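Local structure of uncharacterized protein AsqI (Emericella nidulans, 5YY3) at residues P388-P391 / C392-R395; H168-A171 / L172-Y175; W396-H399 / L400-Y403; G361-A364 / E365-Y368; G262-P265 / P266-W270. The protein catalyses the zinc-dependent ring contraction of 4'-methoxycyclopenin to 4'-methoxyviridicatin, releasing methyl isocyanate, in aspoquinolone biosynthesis. All coordinates share one frame; numbering follows the deposited sequence.

Contact 1: P388-P391 / C392-R395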
# COMPACT_ATOMS: atom_id res chain seq x y z
N PRO A 388 -2.56 -19.94 18.64
CA PRO A 388 -2.11 -19.75 17.25
C PRO A 388 -2.73 -18.53 16.55
O PRO A 388 -2.17 -18.05 15.56
CB PRO A 388 -2.56 -21.04 16.54
CG PRO A 388 -2.63 -22.05 17.61
CD PRO A 388 -3.06 -21.32 18.86
N ARG A 389 -3.86 -18.04 17.04
CA ARG A 389 -4.52 -16.91 16.40
C ARG A 389 -3.76 -15.61 16.61
O ARG A 389 -3.80 -14.70 15.78
CB ARG A 389 -5.94 -16.74 16.93
CG ARG A 389 -6.78 -18.00 17.00
CD ARG A 389 -8.13 -17.69 17.62
NE ARG A 389 -8.97 -18.87 17.58
CZ ARG A 389 -9.75 -19.20 16.55
NH1 ARG A 389 -9.81 -18.41 15.49
NH2 ARG A 389 -10.47 -20.32 16.58
N ASP A 390 -3.06 -15.53 17.74
CA ASP A 390 -2.43 -14.30 18.21
C ASP A 390 -0.98 -14.14 17.71
O ASP A 390 -0.16 -15.03 17.91
CB ASP A 390 -2.47 -14.30 19.74
CG ASP A 390 -2.19 -12.94 20.35
OD1 ASP A 390 -1.45 -12.14 19.73
OD2 ASP A 390 -2.68 -12.71 21.48
N PRO A 391 -0.67 -13.01 17.04
CA PRO A 391 0.69 -12.84 16.52
C PRO A 391 1.77 -12.79 17.61
O PRO A 391 2.93 -13.10 17.31
CB PRO A 391 0.63 -11.49 15.79
CG PRO A 391 -0.81 -11.32 15.44
CD PRO A 391 -1.56 -11.91 16.63
N CYS A 392 1.43 -12.42 18.85
CA CYS A 392 2.48 -12.41 19.87
C CYS A 392 3.02 -13.83 20.13
O CYS A 392 4.19 -14.00 20.46
CB CYS A 392 2.01 -11.75 21.18
SG CYS A 392 0.83 -12.67 22.20
N PHE A 393 2.19 -14.85 19.98
CA PHE A 393 2.67 -16.19 20.27
C PHE A 393 3.61 -16.70 19.19
O PHE A 393 4.48 -17.53 19.45
CB PHE A 393 1.52 -17.16 20.49
CG PHE A 393 0.77 -16.91 21.78
CD1 PHE A 393 -0.41 -16.18 21.80
CD2 PHE A 393 1.30 -17.33 22.99
CE1 PHE A 393 -1.08 -15.94 22.99
CE2 PHE A 393 0.64 -17.07 24.19
CZ PHE A 393 -0.54 -16.38 24.19
N TRP A 394 3.45 -16.19 17.97
CA TRP A 394 4.34 -16.59 16.88
C TRP A 394 5.69 -15.98 17.15
O TRP A 394 6.71 -16.57 16.81
CB TRP A 394 3.76 -16.19 15.51
CG TRP A 394 2.62 -17.09 15.18
CD1 TRP A 394 1.30 -16.86 15.42
CD2 TRP A 394 2.71 -18.42 14.64
NE1 TRP A 394 0.55 -17.95 15.03
CE2 TRP A 394 1.39 -18.92 14.55
CE3 TRP A 394 3.77 -19.23 14.21
CZ2 TRP A 394 1.11 -20.19 14.04
CZ3 TRP A 394 3.49 -20.48 13.71
CH2 TRP A 394 2.17 -20.95 13.62
N ARG A 395 5.70 -14.82 17.81
CA ARG A 395 6.98 -14.21 18.17
C ARG A 395 7.64 -15.03 19.29
O ARG A 395 8.86 -15.19 19.32
CB ARG A 395 6.80 -12.74 18.55
CG ARG A 395 6.19 -11.88 17.42
CD ARG A 395 6.41 -10.37 17.64
NE ARG A 395 7.79 -10.17 18.06
CZ ARG A 395 8.26 -9.06 18.61
NH1 ARG A 395 7.46 -8.00 18.77
NH2 ARG A 395 9.54 -9.01 18.98

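Contact 2: H168-A171 / L172-Y175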
# COMPACT_ATOMS: atom_id res chain seq x y z
N HIS A 168 -2.85 -3.81 9.03
CA HIS A 168 -1.43 -3.49 9.17
C HIS A 168 -0.67 -4.72 9.64
O HIS A 168 -1.29 -5.75 9.90
CB HIS A 168 -1.23 -2.31 10.15
CG HIS A 168 -1.88 -1.04 9.70
ND1 HIS A 168 -1.42 -0.29 8.64
CD2 HIS A 168 -3.00 -0.40 10.15
CE1 HIS A 168 -2.20 0.76 8.46
NE2 HIS A 168 -3.17 0.71 9.36
N GLY A 169 0.65 -4.62 9.73
CA GLY A 169 1.46 -5.73 10.19
C GLY A 169 1.23 -7.02 9.43
O GLY A 169 1.31 -7.05 8.19
N HIS A 170 0.92 -8.08 10.16
CA HIS A 170 0.65 -9.37 9.56
C HIS A 170 -0.85 -9.71 9.63
O HIS A 170 -1.22 -10.88 9.75
CB HIS A 170 1.48 -10.47 10.25
CG HIS A 170 2.94 -10.41 9.95
ND1 HIS A 170 3.85 -9.75 10.76
CD2 HIS A 170 3.67 -10.96 8.94
CE1 HIS A 170 5.06 -9.89 10.25
NE2 HIS A 170 4.98 -10.62 9.15
N ALA A 171 -1.70 -8.69 9.56
CA ALA A 171 -3.15 -8.93 9.64
C ALA A 171 -3.65 -9.80 8.48
O ALA A 171 -4.60 -10.56 8.64
CB ALA A 171 -3.90 -7.61 9.66
N LEU A 172 -3.01 -9.70 7.32
CA LEU A 172 -3.46 -10.47 6.18
C LEU A 172 -3.36 -11.98 6.43
O LEU A 172 -4.12 -12.76 5.83
CB LEU A 172 -2.67 -10.08 4.92
CG LEU A 172 -3.05 -8.74 4.27
CD1 LEU A 172 -2.22 -8.48 3.01
CD2 LEU A 172 -4.55 -8.68 3.95
N LEU A 173 -2.45 -12.38 7.31
CA LEU A 173 -2.20 -13.81 7.61
C LEU A 173 -3.24 -14.40 8.55
O LEU A 173 -3.19 -15.58 8.91
CB LEU A 173 -0.82 -13.98 8.23
CG LEU A 173 0.31 -13.60 7.29
CD1 LEU A 173 1.67 -13.87 7.95
CD2 LEU A 173 0.15 -14.39 5.98
N SER A 174 -4.18 -13.57 8.97
CA SER A 174 -5.28 -13.98 9.82
C SER A 174 -5.97 -15.27 9.32
O SER A 174 -6.37 -16.11 10.13
CB SER A 174 -6.25 -12.79 9.94
OG SER A 174 -7.60 -13.19 9.89
N TYR A 175 -6.11 -15.44 8.01
CA TYR A 175 -6.77 -16.65 7.46
C TYR A 175 -6.03 -17.93 7.89
O TYR A 175 -6.63 -18.98 8.13
CB TYR A 175 -6.85 -16.60 5.92
CG TYR A 175 -5.52 -16.77 5.22
CD1 TYR A 175 -4.70 -15.67 4.94
CD2 TYR A 175 -5.07 -18.03 4.83
CE1 TYR A 175 -3.47 -15.83 4.31
CE2 TYR A 175 -3.84 -18.20 4.22
CZ TYR A 175 -3.05 -17.10 3.95
OH TYR A 175 -1.82 -17.27 3.33
O HOH W 1 -0.96 -7.71 6.58

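Contact 3: W396-H399 / L400-Y403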
# COMPACT_ATOMS: atom_id res chain seq x y z
N TRP A 396 6.83 -15.57 20.20
CA TRP A 396 7.38 -16.47 21.21
C TRP A 396 7.83 -17.80 20.58
O TRP A 396 8.93 -18.28 20.88
CB TRP A 396 6.36 -16.72 22.33
CG TRP A 396 6.93 -17.56 23.46
CD1 TRP A 396 6.66 -18.88 23.70
CD2 TRP A 396 7.87 -17.15 24.46
NE1 TRP A 396 7.37 -19.31 24.80
CE2 TRP A 396 8.12 -18.26 25.29
CE3 TRP A 396 8.53 -15.95 24.74
CZ2 TRP A 396 8.99 -18.22 26.38
CZ3 TRP A 396 9.40 -15.90 25.82
CH2 TRP A 396 9.62 -17.03 26.63
N TYR A 397 7.01 -18.40 19.71
CA TYR A 397 7.41 -19.65 19.04
C TYR A 397 8.74 -19.47 18.30
O TYR A 397 9.58 -20.37 18.31
CB TYR A 397 6.35 -20.13 18.06
CG TYR A 397 4.96 -20.40 18.62
CD1 TYR A 397 4.76 -20.70 19.97
CD2 TYR A 397 3.84 -20.33 17.80
CE1 TYR A 397 3.47 -20.94 20.47
CE2 TYR A 397 2.56 -20.57 18.28
CZ TYR A 397 2.38 -20.87 19.62
OH TYR A 397 1.10 -21.10 20.09
N LYS A 398 8.95 -18.32 17.67
CA LYS A 398 10.23 -18.14 16.97
C LYS A 398 11.37 -17.97 17.98
O LYS A 398 12.51 -18.34 17.68
CB LYS A 398 10.21 -16.96 15.99
CG LYS A 398 11.50 -16.90 15.16
CD LYS A 398 11.37 -16.03 13.92
CE LYS A 398 12.74 -15.76 13.29
NZ LYS A 398 12.65 -14.79 12.14
N HIS A 399 11.07 -17.46 19.17
CA HIS A 399 12.07 -17.43 20.25
C HIS A 399 12.44 -18.84 20.68
O HIS A 399 13.62 -19.15 20.79
CB HIS A 399 11.58 -16.65 21.46
CG HIS A 399 12.52 -16.68 22.62
ND1 HIS A 399 13.84 -16.27 22.53
CD2 HIS A 399 12.34 -17.05 23.91
CE1 HIS A 399 14.43 -16.39 23.70
NE2 HIS A 399 13.54 -16.86 24.56
N LEU A 400 11.44 -19.68 20.94
CA LEU A 400 11.69 -21.11 21.17
C LEU A 400 12.59 -21.69 20.07
O LEU A 400 13.55 -22.42 20.36
CB LEU A 400 10.38 -21.91 21.23
CG LEU A 400 9.43 -21.48 22.35
CD1 LEU A 400 8.15 -22.27 22.30
CD2 LEU A 400 10.13 -21.65 23.70
N GLN A 401 12.28 -21.37 18.81
CA GLN A 401 13.06 -21.89 17.69
C GLN A 401 14.54 -21.49 17.81
O GLN A 401 15.43 -22.23 17.35
CB GLN A 401 12.49 -21.40 16.36
CG GLN A 401 13.11 -22.07 15.14
CD GLN A 401 12.86 -21.30 13.85
OE1 GLN A 401 13.22 -20.12 13.73
NE2 GLN A 401 12.23 -21.96 12.87
N TYR A 402 14.80 -20.34 18.42
CA TYR A 402 16.17 -19.85 18.57
C TYR A 402 17.03 -20.82 19.39
O TYR A 402 18.19 -21.08 19.05
CB TYR A 402 16.18 -18.45 19.22
CG TYR A 402 17.56 -17.88 19.47
CD1 TYR A 402 18.51 -17.87 18.46
CD2 TYR A 402 17.90 -17.34 20.70
CE1 TYR A 402 19.78 -17.36 18.67
CE2 TYR A 402 19.17 -16.81 20.94
CZ TYR A 402 20.11 -16.82 19.92
OH TYR A 402 21.37 -16.30 20.13
N TYR A 403 16.45 -21.40 20.43
CA TYR A 403 17.20 -22.37 21.23
C TYR A 403 17.59 -23.57 20.36
O TYR A 403 18.72 -24.07 20.44
CB TYR A 403 16.38 -22.81 22.44
CG TYR A 403 16.14 -21.69 23.43
CD1 TYR A 403 17.03 -21.44 24.46
CD2 TYR A 403 15.03 -20.86 23.30
CE1 TYR A 403 16.81 -20.42 25.37
CE2 TYR A 403 14.80 -19.82 24.19
CZ TYR A 403 15.69 -19.61 25.22
OH TYR A 403 15.44 -18.58 26.11

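Contact 4: G361-A364 / E365-Y368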
# COMPACT_ATOMS: atom_id res chain seq x y z
N GLY A 361 2.61 -17.22 30.13
CA GLY A 361 1.93 -16.57 31.23
C GLY A 361 2.06 -15.06 31.23
O GLY A 361 1.12 -14.35 31.61
N LYS A 362 3.21 -14.56 30.79
CA LYS A 362 3.42 -13.11 30.72
C LYS A 362 2.58 -12.47 29.60
O LYS A 362 2.12 -11.34 29.75
CB LYS A 362 4.90 -12.80 30.52
CG LYS A 362 5.80 -13.29 31.66
CD LYS A 362 5.53 -12.53 32.98
CE LYS A 362 6.19 -11.16 32.96
NZ LYS A 362 5.90 -10.33 34.17
N PHE A 363 2.35 -13.19 28.50
CA PHE A 363 1.47 -12.66 27.46
C PHE A 363 0.02 -12.65 27.94
O PHE A 363 -0.74 -11.74 27.63
CB PHE A 363 1.59 -13.46 26.15
CG PHE A 363 2.93 -13.31 25.47
CD1 PHE A 363 3.24 -12.15 24.77
CD2 PHE A 363 3.86 -14.34 25.52
CE1 PHE A 363 4.48 -12.02 24.13
CE2 PHE A 363 5.09 -14.21 24.90
CZ PHE A 363 5.40 -13.05 24.21
N ALA A 364 -0.37 -13.67 28.70
CA ALA A 364 -1.70 -13.67 29.32
C ALA A 364 -1.83 -12.49 30.27
O ALA A 364 -2.84 -11.80 30.29
CB ALA A 364 -1.95 -14.99 30.05
N GLU A 365 -0.77 -12.25 31.04
CA GLU A 365 -0.77 -11.20 32.04
C GLU A 365 -0.82 -9.83 31.37
O GLU A 365 -1.55 -8.93 31.80
CB GLU A 365 0.46 -11.34 32.94
CG GLU A 365 0.66 -10.20 33.91
CD GLU A 365 2.00 -10.27 34.63
OE1 GLU A 365 3.05 -10.31 33.95
OE2 GLU A 365 1.98 -10.31 35.87
N MET A 366 -0.05 -9.67 30.30
CA MET A 366 -0.08 -8.45 29.49
C MET A 366 -1.47 -8.14 28.94
O MET A 366 -1.88 -6.98 28.86
CB MET A 366 0.91 -8.56 28.33
CG MET A 366 0.70 -7.53 27.22
SD MET A 366 1.24 -8.16 25.62
CE MET A 366 2.93 -8.52 25.99
N ALA A 367 -2.20 -9.18 28.54
CA ALA A 367 -3.49 -9.03 27.88
C ALA A 367 -4.64 -8.90 28.87
O ALA A 367 -5.71 -8.41 28.51
CB ALA A 367 -3.74 -10.21 26.94
N TYR A 368 -4.42 -9.33 30.11
CA TYR A 368 -5.46 -9.23 31.15
C TYR A 368 -5.81 -7.79 31.47
O TYR A 368 -4.94 -6.98 31.81
CB TYR A 368 -5.02 -9.93 32.43
CG TYR A 368 -6.15 -10.08 33.41
CD1 TYR A 368 -6.45 -9.08 34.33
CD2 TYR A 368 -6.93 -11.23 33.41
CE1 TYR A 368 -7.49 -9.23 35.23
CE2 TYR A 368 -7.97 -11.39 34.30
CZ TYR A 368 -8.25 -10.38 35.20
OH TYR A 368 -9.30 -10.56 36.08
O HOH W 2 3.28 -9.35 31.67

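Contact 5: G262-P265 / P266-W270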
# COMPACT_ATOMS: atom_id res chain seq x y z
N GLY A 262 -10.36 -10.77 25.35
CA GLY A 262 -9.94 -9.61 24.60
C GLY A 262 -8.53 -9.74 24.04
O GLY A 262 -7.85 -10.75 24.22
N GLY A 263 -8.11 -8.70 23.33
CA GLY A 263 -6.75 -8.63 22.83
C GLY A 263 -5.92 -7.66 23.64
O GLY A 263 -5.96 -7.66 24.86
N TYR A 264 -5.17 -6.82 22.94
CA TYR A 264 -4.30 -5.84 23.57
C TYR A 264 -4.04 -4.74 22.53
O TYR A 264 -4.10 -5.00 21.32
CB TYR A 264 -2.99 -6.50 24.06
CG TYR A 264 -2.32 -7.37 23.01
CD1 TYR A 264 -1.55 -6.79 22.02
CD2 TYR A 264 -2.46 -8.76 23.01
CE1 TYR A 264 -0.94 -7.54 21.06
CE2 TYR A 264 -1.85 -9.54 22.03
CZ TYR A 264 -1.09 -8.91 21.06
OH TYR A 264 -0.45 -9.63 20.06
N PRO A 265 -3.77 -3.51 22.99
CA PRO A 265 -3.56 -2.39 22.04
C PRO A 265 -2.18 -2.41 21.35
O PRO A 265 -1.33 -3.22 21.72
CB PRO A 265 -3.71 -1.16 22.94
CG PRO A 265 -3.30 -1.65 24.31
CD PRO A 265 -3.81 -3.05 24.39
N PRO A 266 -1.97 -1.53 20.37
CA PRO A 266 -0.62 -1.41 19.80
C PRO A 266 0.41 -1.01 20.84
O PRO A 266 0.08 -0.25 21.76
CB PRO A 266 -0.78 -0.31 18.75
CG PRO A 266 -2.23 -0.28 18.44
CD PRO A 266 -2.93 -0.64 19.69
N PHE A 267 1.62 -1.53 20.70
CA PHE A 267 2.73 -1.25 21.62
C PHE A 267 2.46 -1.71 23.05
O PHE A 267 2.92 -1.09 24.00
CB PHE A 267 3.08 0.24 21.57
CG PHE A 267 3.59 0.69 20.23
CD1 PHE A 267 2.70 1.10 19.24
CD2 PHE A 267 4.94 0.66 19.93
CE1 PHE A 267 3.16 1.49 17.98
CE2 PHE A 267 5.41 1.05 18.69
CZ PHE A 267 4.51 1.46 17.70
N SER A 268 1.73 -2.80 23.21
CA SER A 268 1.66 -3.51 24.48
C SER A 268 3.02 -4.14 24.80
O SER A 268 3.81 -4.40 23.89
CB SER A 268 0.57 -4.59 24.45
OG SER A 268 -0.71 -4.00 24.26
N THR A 269 3.30 -4.36 26.08
CA THR A 269 4.53 -5.03 26.49
C THR A 269 4.25 -6.00 27.63
O THR A 269 3.16 -5.99 28.20
CB THR A 269 5.60 -4.05 27.01
OG1 THR A 269 5.17 -3.50 28.26
CG2 THR A 269 5.86 -2.94 26.01
N TRP A 270 5.23 -6.83 27.96
CA TRP A 270 5.19 -7.54 29.24
C TRP A 270 5.16 -6.52 30.36
O TRP A 270 5.64 -5.38 30.20
CB TRP A 270 6.40 -8.46 29.42
CG TRP A 270 6.33 -9.77 28.66
CD1 TRP A 270 5.38 -10.16 27.77
CD2 TRP A 270 7.25 -10.85 28.77
NE1 TRP A 270 5.66 -11.43 27.31
CE2 TRP A 270 6.81 -11.87 27.90
CE3 TRP A 270 8.43 -11.06 29.51
CZ2 TRP A 270 7.49 -13.09 27.77
CZ3 TRP A 270 9.10 -12.26 29.36
CH2 TRP A 270 8.63 -13.26 28.49

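Contact 1: P388-P391 / C392-R395
The N-terminal cap of helix 391-410 is made by Asp390, whose carboxylate reaches forward to the amide of Cys392. Its OD1 accepts from the backbone N of Cys392 at 3.0 Å, along a nearly straight N-H direction (165°) that reaches the oxygen from above the carboxylate plane. CG stands anti to the backbone N of Asp390 (chi1 -165°), which carries OD1 across to the helix start. The same oxygen also takes a hydrogen bond from the hydroxyl of Tyr264, and two bonds together would fix the rotation of the group. CB of Asp390, which carries the carboxylate, lies at the edge of the Phe393 ring, in its plane and 3.5 Å from CD1, with ring and carboxylate planes almost perpendicular; SG of Cys392 sits over the rim of one ring face. The first turn is tied by Phe393 N to Asp390 O at 3.1 Å, while Pro391 O receives weak bonds from the N atoms of Trp394 and Arg395. A second tie runs from the helix back to the 3-10 turn before it, in the hemocyanin-like metal-binding domain: Trp394 NE1 donates in its ring plane to Pro388 O at 2.8 Å, nearly linearly (167°). The Trp394 ring also stacks on Tyr225 of helix 210-231. The side chain of Pro388 comes within about 3 Å of that of the zinc ligand His186, so this turn lies against the metal site. The Arg395 guanidinium is held by the carbonyl of Arg238 through NE and by a salt bridge to Asp245 through NH2.

Contact 2: H168-A171 / L172-Y175
His170 and Leu173 lie side by side and point the same way, the imidazole alongside the leucine branch. CD1 of Leu173 lies 3.7 Å from CD2 and 4.1 Å from CB of His170, in an oblique meeting with the ring. Both side chains leave the backbone with CG anti to the carbonyl carbon (chi1 -71° for His170, -64° for Leu173), and this shared torsion, on residues one 3-10 turn apart, sends both toward Tyr225 and Ser229 of helix 210-231. At its far end the imidazole is anchored through NE2 to the carbonyl of Pro235. The backbone beneath them is a type II' beta turn, His168 to Ala171, closed by Ala171 N to His168 O at 3.0 Å, which leads straight into the short 3-10 turn before helix 174-177. There Leu173 N bonds to His170 O at 3.1 Å and Ser174 N to Ala171 O at the same length. A water bridges the bend, donating to Gly169 O at 2.9 Å and accepting from Leu172 N at 3.0 Å. The carbonyls serve further partners: His170 O takes a bond from Arg177 and Ala171 O one from Lys459. Leu172 turns to a different surface, packing on Ala164 of a neighbouring subunit, while OG of Ser174 is hydrogen-bonded to Asp178.

Contact 3: W396-H399 / L400-Y403
Residues 396-403 form two consecutive turns of helix 391-410, running Trp396 O to Leu400 N at 2.9 Å and Tyr397 O to Gln401 N at 2.9 Å. The next amide, that of Tyr402, is shared: it bonds weakly to Lys398 O and, at 2.9 Å, to His399 O, a bond to the residue three back, consistent with a locally 3-10-like turn. On one side of the helix the His399 and Tyr403 rings meet in an offset edge-to-face pair, centroids 4.8 Å apart and planes at 73°. The tyrosine presents its edge, with CE2 over one face of the imidazole and 3.2 Å from NE2 of His399. Different first torsions, CG anti to the backbone N in His399 (chi1 176°) and anti to the carbonyl carbon in Tyr403 (chi1 -65°), bring the rings together across one turn. Both imidazole nitrogens have polar partners, ND1 bonding to Asn241 and NE2 to the hydroxyl of Tyr243, which should hold the ring at a fixed tilt. Leu400 crosses the five-membered part of the Trp396 indole, its CD1 4.0 Å from CD1 of Trp396, and also comes up at the edge of the Tyr397 ring. The indole NE1 is bonded to His356, and Lys398 makes a salt bridge with Glu226. The Tyr397 ring packs against the zinc ligand His218, with a second ligand, His186, close by. In this helical core of the hemocyanin and tyrosinase type, the helix borders the zinc site through Tyr397, while Trp396, His399 and Tyr403 pack on the neighbouring helices 355-367 and 288-304.

Contact 4: G361-A364 / E365-Y368
Lys362 and Glu365 form a salt bridge one turn apart, NZ to OE1 at 2.9 Å, using the syn lone pair of the carboxylate oxygen. The lysine chain bends at both chi2 (-67°) and chi3 (-78°), curling its end back alongside the extended glutamate. Each charge has further partners: NZ also donates to the carbonyls of Ile286 and Tyr271, and OE2 accepts from Asn283. The pair is thus pinned to the loop before helix 288-304, and the buried ammonium is gripped by several oxygens. Beneath it the helix backbone runs regularly, with Met366 N to Lys362 O at 2.8 Å and Glu365 N to Gly361 O at 2.9 Å. Next to the salt bridge along the helix, Phe363 and Met366 lie side by side; CE of the methionine, turned in at chi3, touches CD1 of the ring at 3.8 Å. The Phe363 ring continues into edge-to-face meetings with Trp270 and Trp240. Tyr368 N closes the last turn on Ala364 O at 2.9 Å before its own residue leaves helical geometry. The contact is the last turn of helix 355-367, an i to i+3 salt bridge beside an i to i+3 hydrophobic pair, packed on helix 391-410 of the hemocyanin-like metal-binding domain.

Contact 5: G262-P265 / P266-W270
Ser268 OG donates to Pro265 O at 2.7 Å, a short hydrogen bond, the hydroxyl coming in tilted from the carbonyl plane. The same oxygen also receives the backbone N of Ser268, but only weakly, at 3.4 Å. OG stands anti to the carbonyl carbon of its own residue, beside its backbone N (chi1 -63°), which lets hydroxyl and amide reach one acceptor together. Around OG gather carbon atoms: CD of Pro265 at 3.2 Å and CB of Tyr264 at 3.4 Å, with OG oblique to the tyrosine ring. The two prolines pack in sequence, CB of Pro265 lying 3.4 Å from CD of Pro266. Together they shape a type II beta turn, Pro265 to Ser268, in which Phe267 adopts positive phi (62°). Phe267 and Ser268 both face Leu247 through backbone bonds, making a G1 beta bulge that ties the turn to a preceding stretch of chain. Tyr264 CG stands between the backbone N and the carbonyl carbon (chi1 49°), with the ring beside Ser268 OG; its hydroxyl is the one bound to the Asp390 cap. Beyond the turn, Thr269 OG1 bonds to Trp270 O at 2.7 Å, and the Trp270 ring meets that of Tyr243, planes at about 45°. Phe267 packs on Asp499 of a neighbouring subunit. Two donors of Ser268, its hydroxyl and its amide, thus converge on Pro265 O, and the short hydroxyl bond supplements the long, weak amide bond that closes the turn.

How the contacts relate
Contacts 1 and 3 follow one another on helix 391-410 and are buried, both bordering the zinc site; contact 4, on the preceding helix 355-367, is buried farther out, and Phe363 touches both through Cys392 and Trp396. Contact 5 is a loop with exposed prolines, yet its tyrosine hydroxyl meets the Asp390 cap of contact 1 and its Trp270 packs on Lys362, Phe363 and Met366 of contact 4. Contact 2 touches none of the others; like contacts 3 and 5 it meets a neighbouring subunit. Chemistry shifts accordingly: aromatic packing dominates contact 3, a capping carboxylate contact 1 and a buried salt bridge contact 4, whereas the loop contacts 2 and 5 depend on turns closed by backbone, hydroxyl or water bonds.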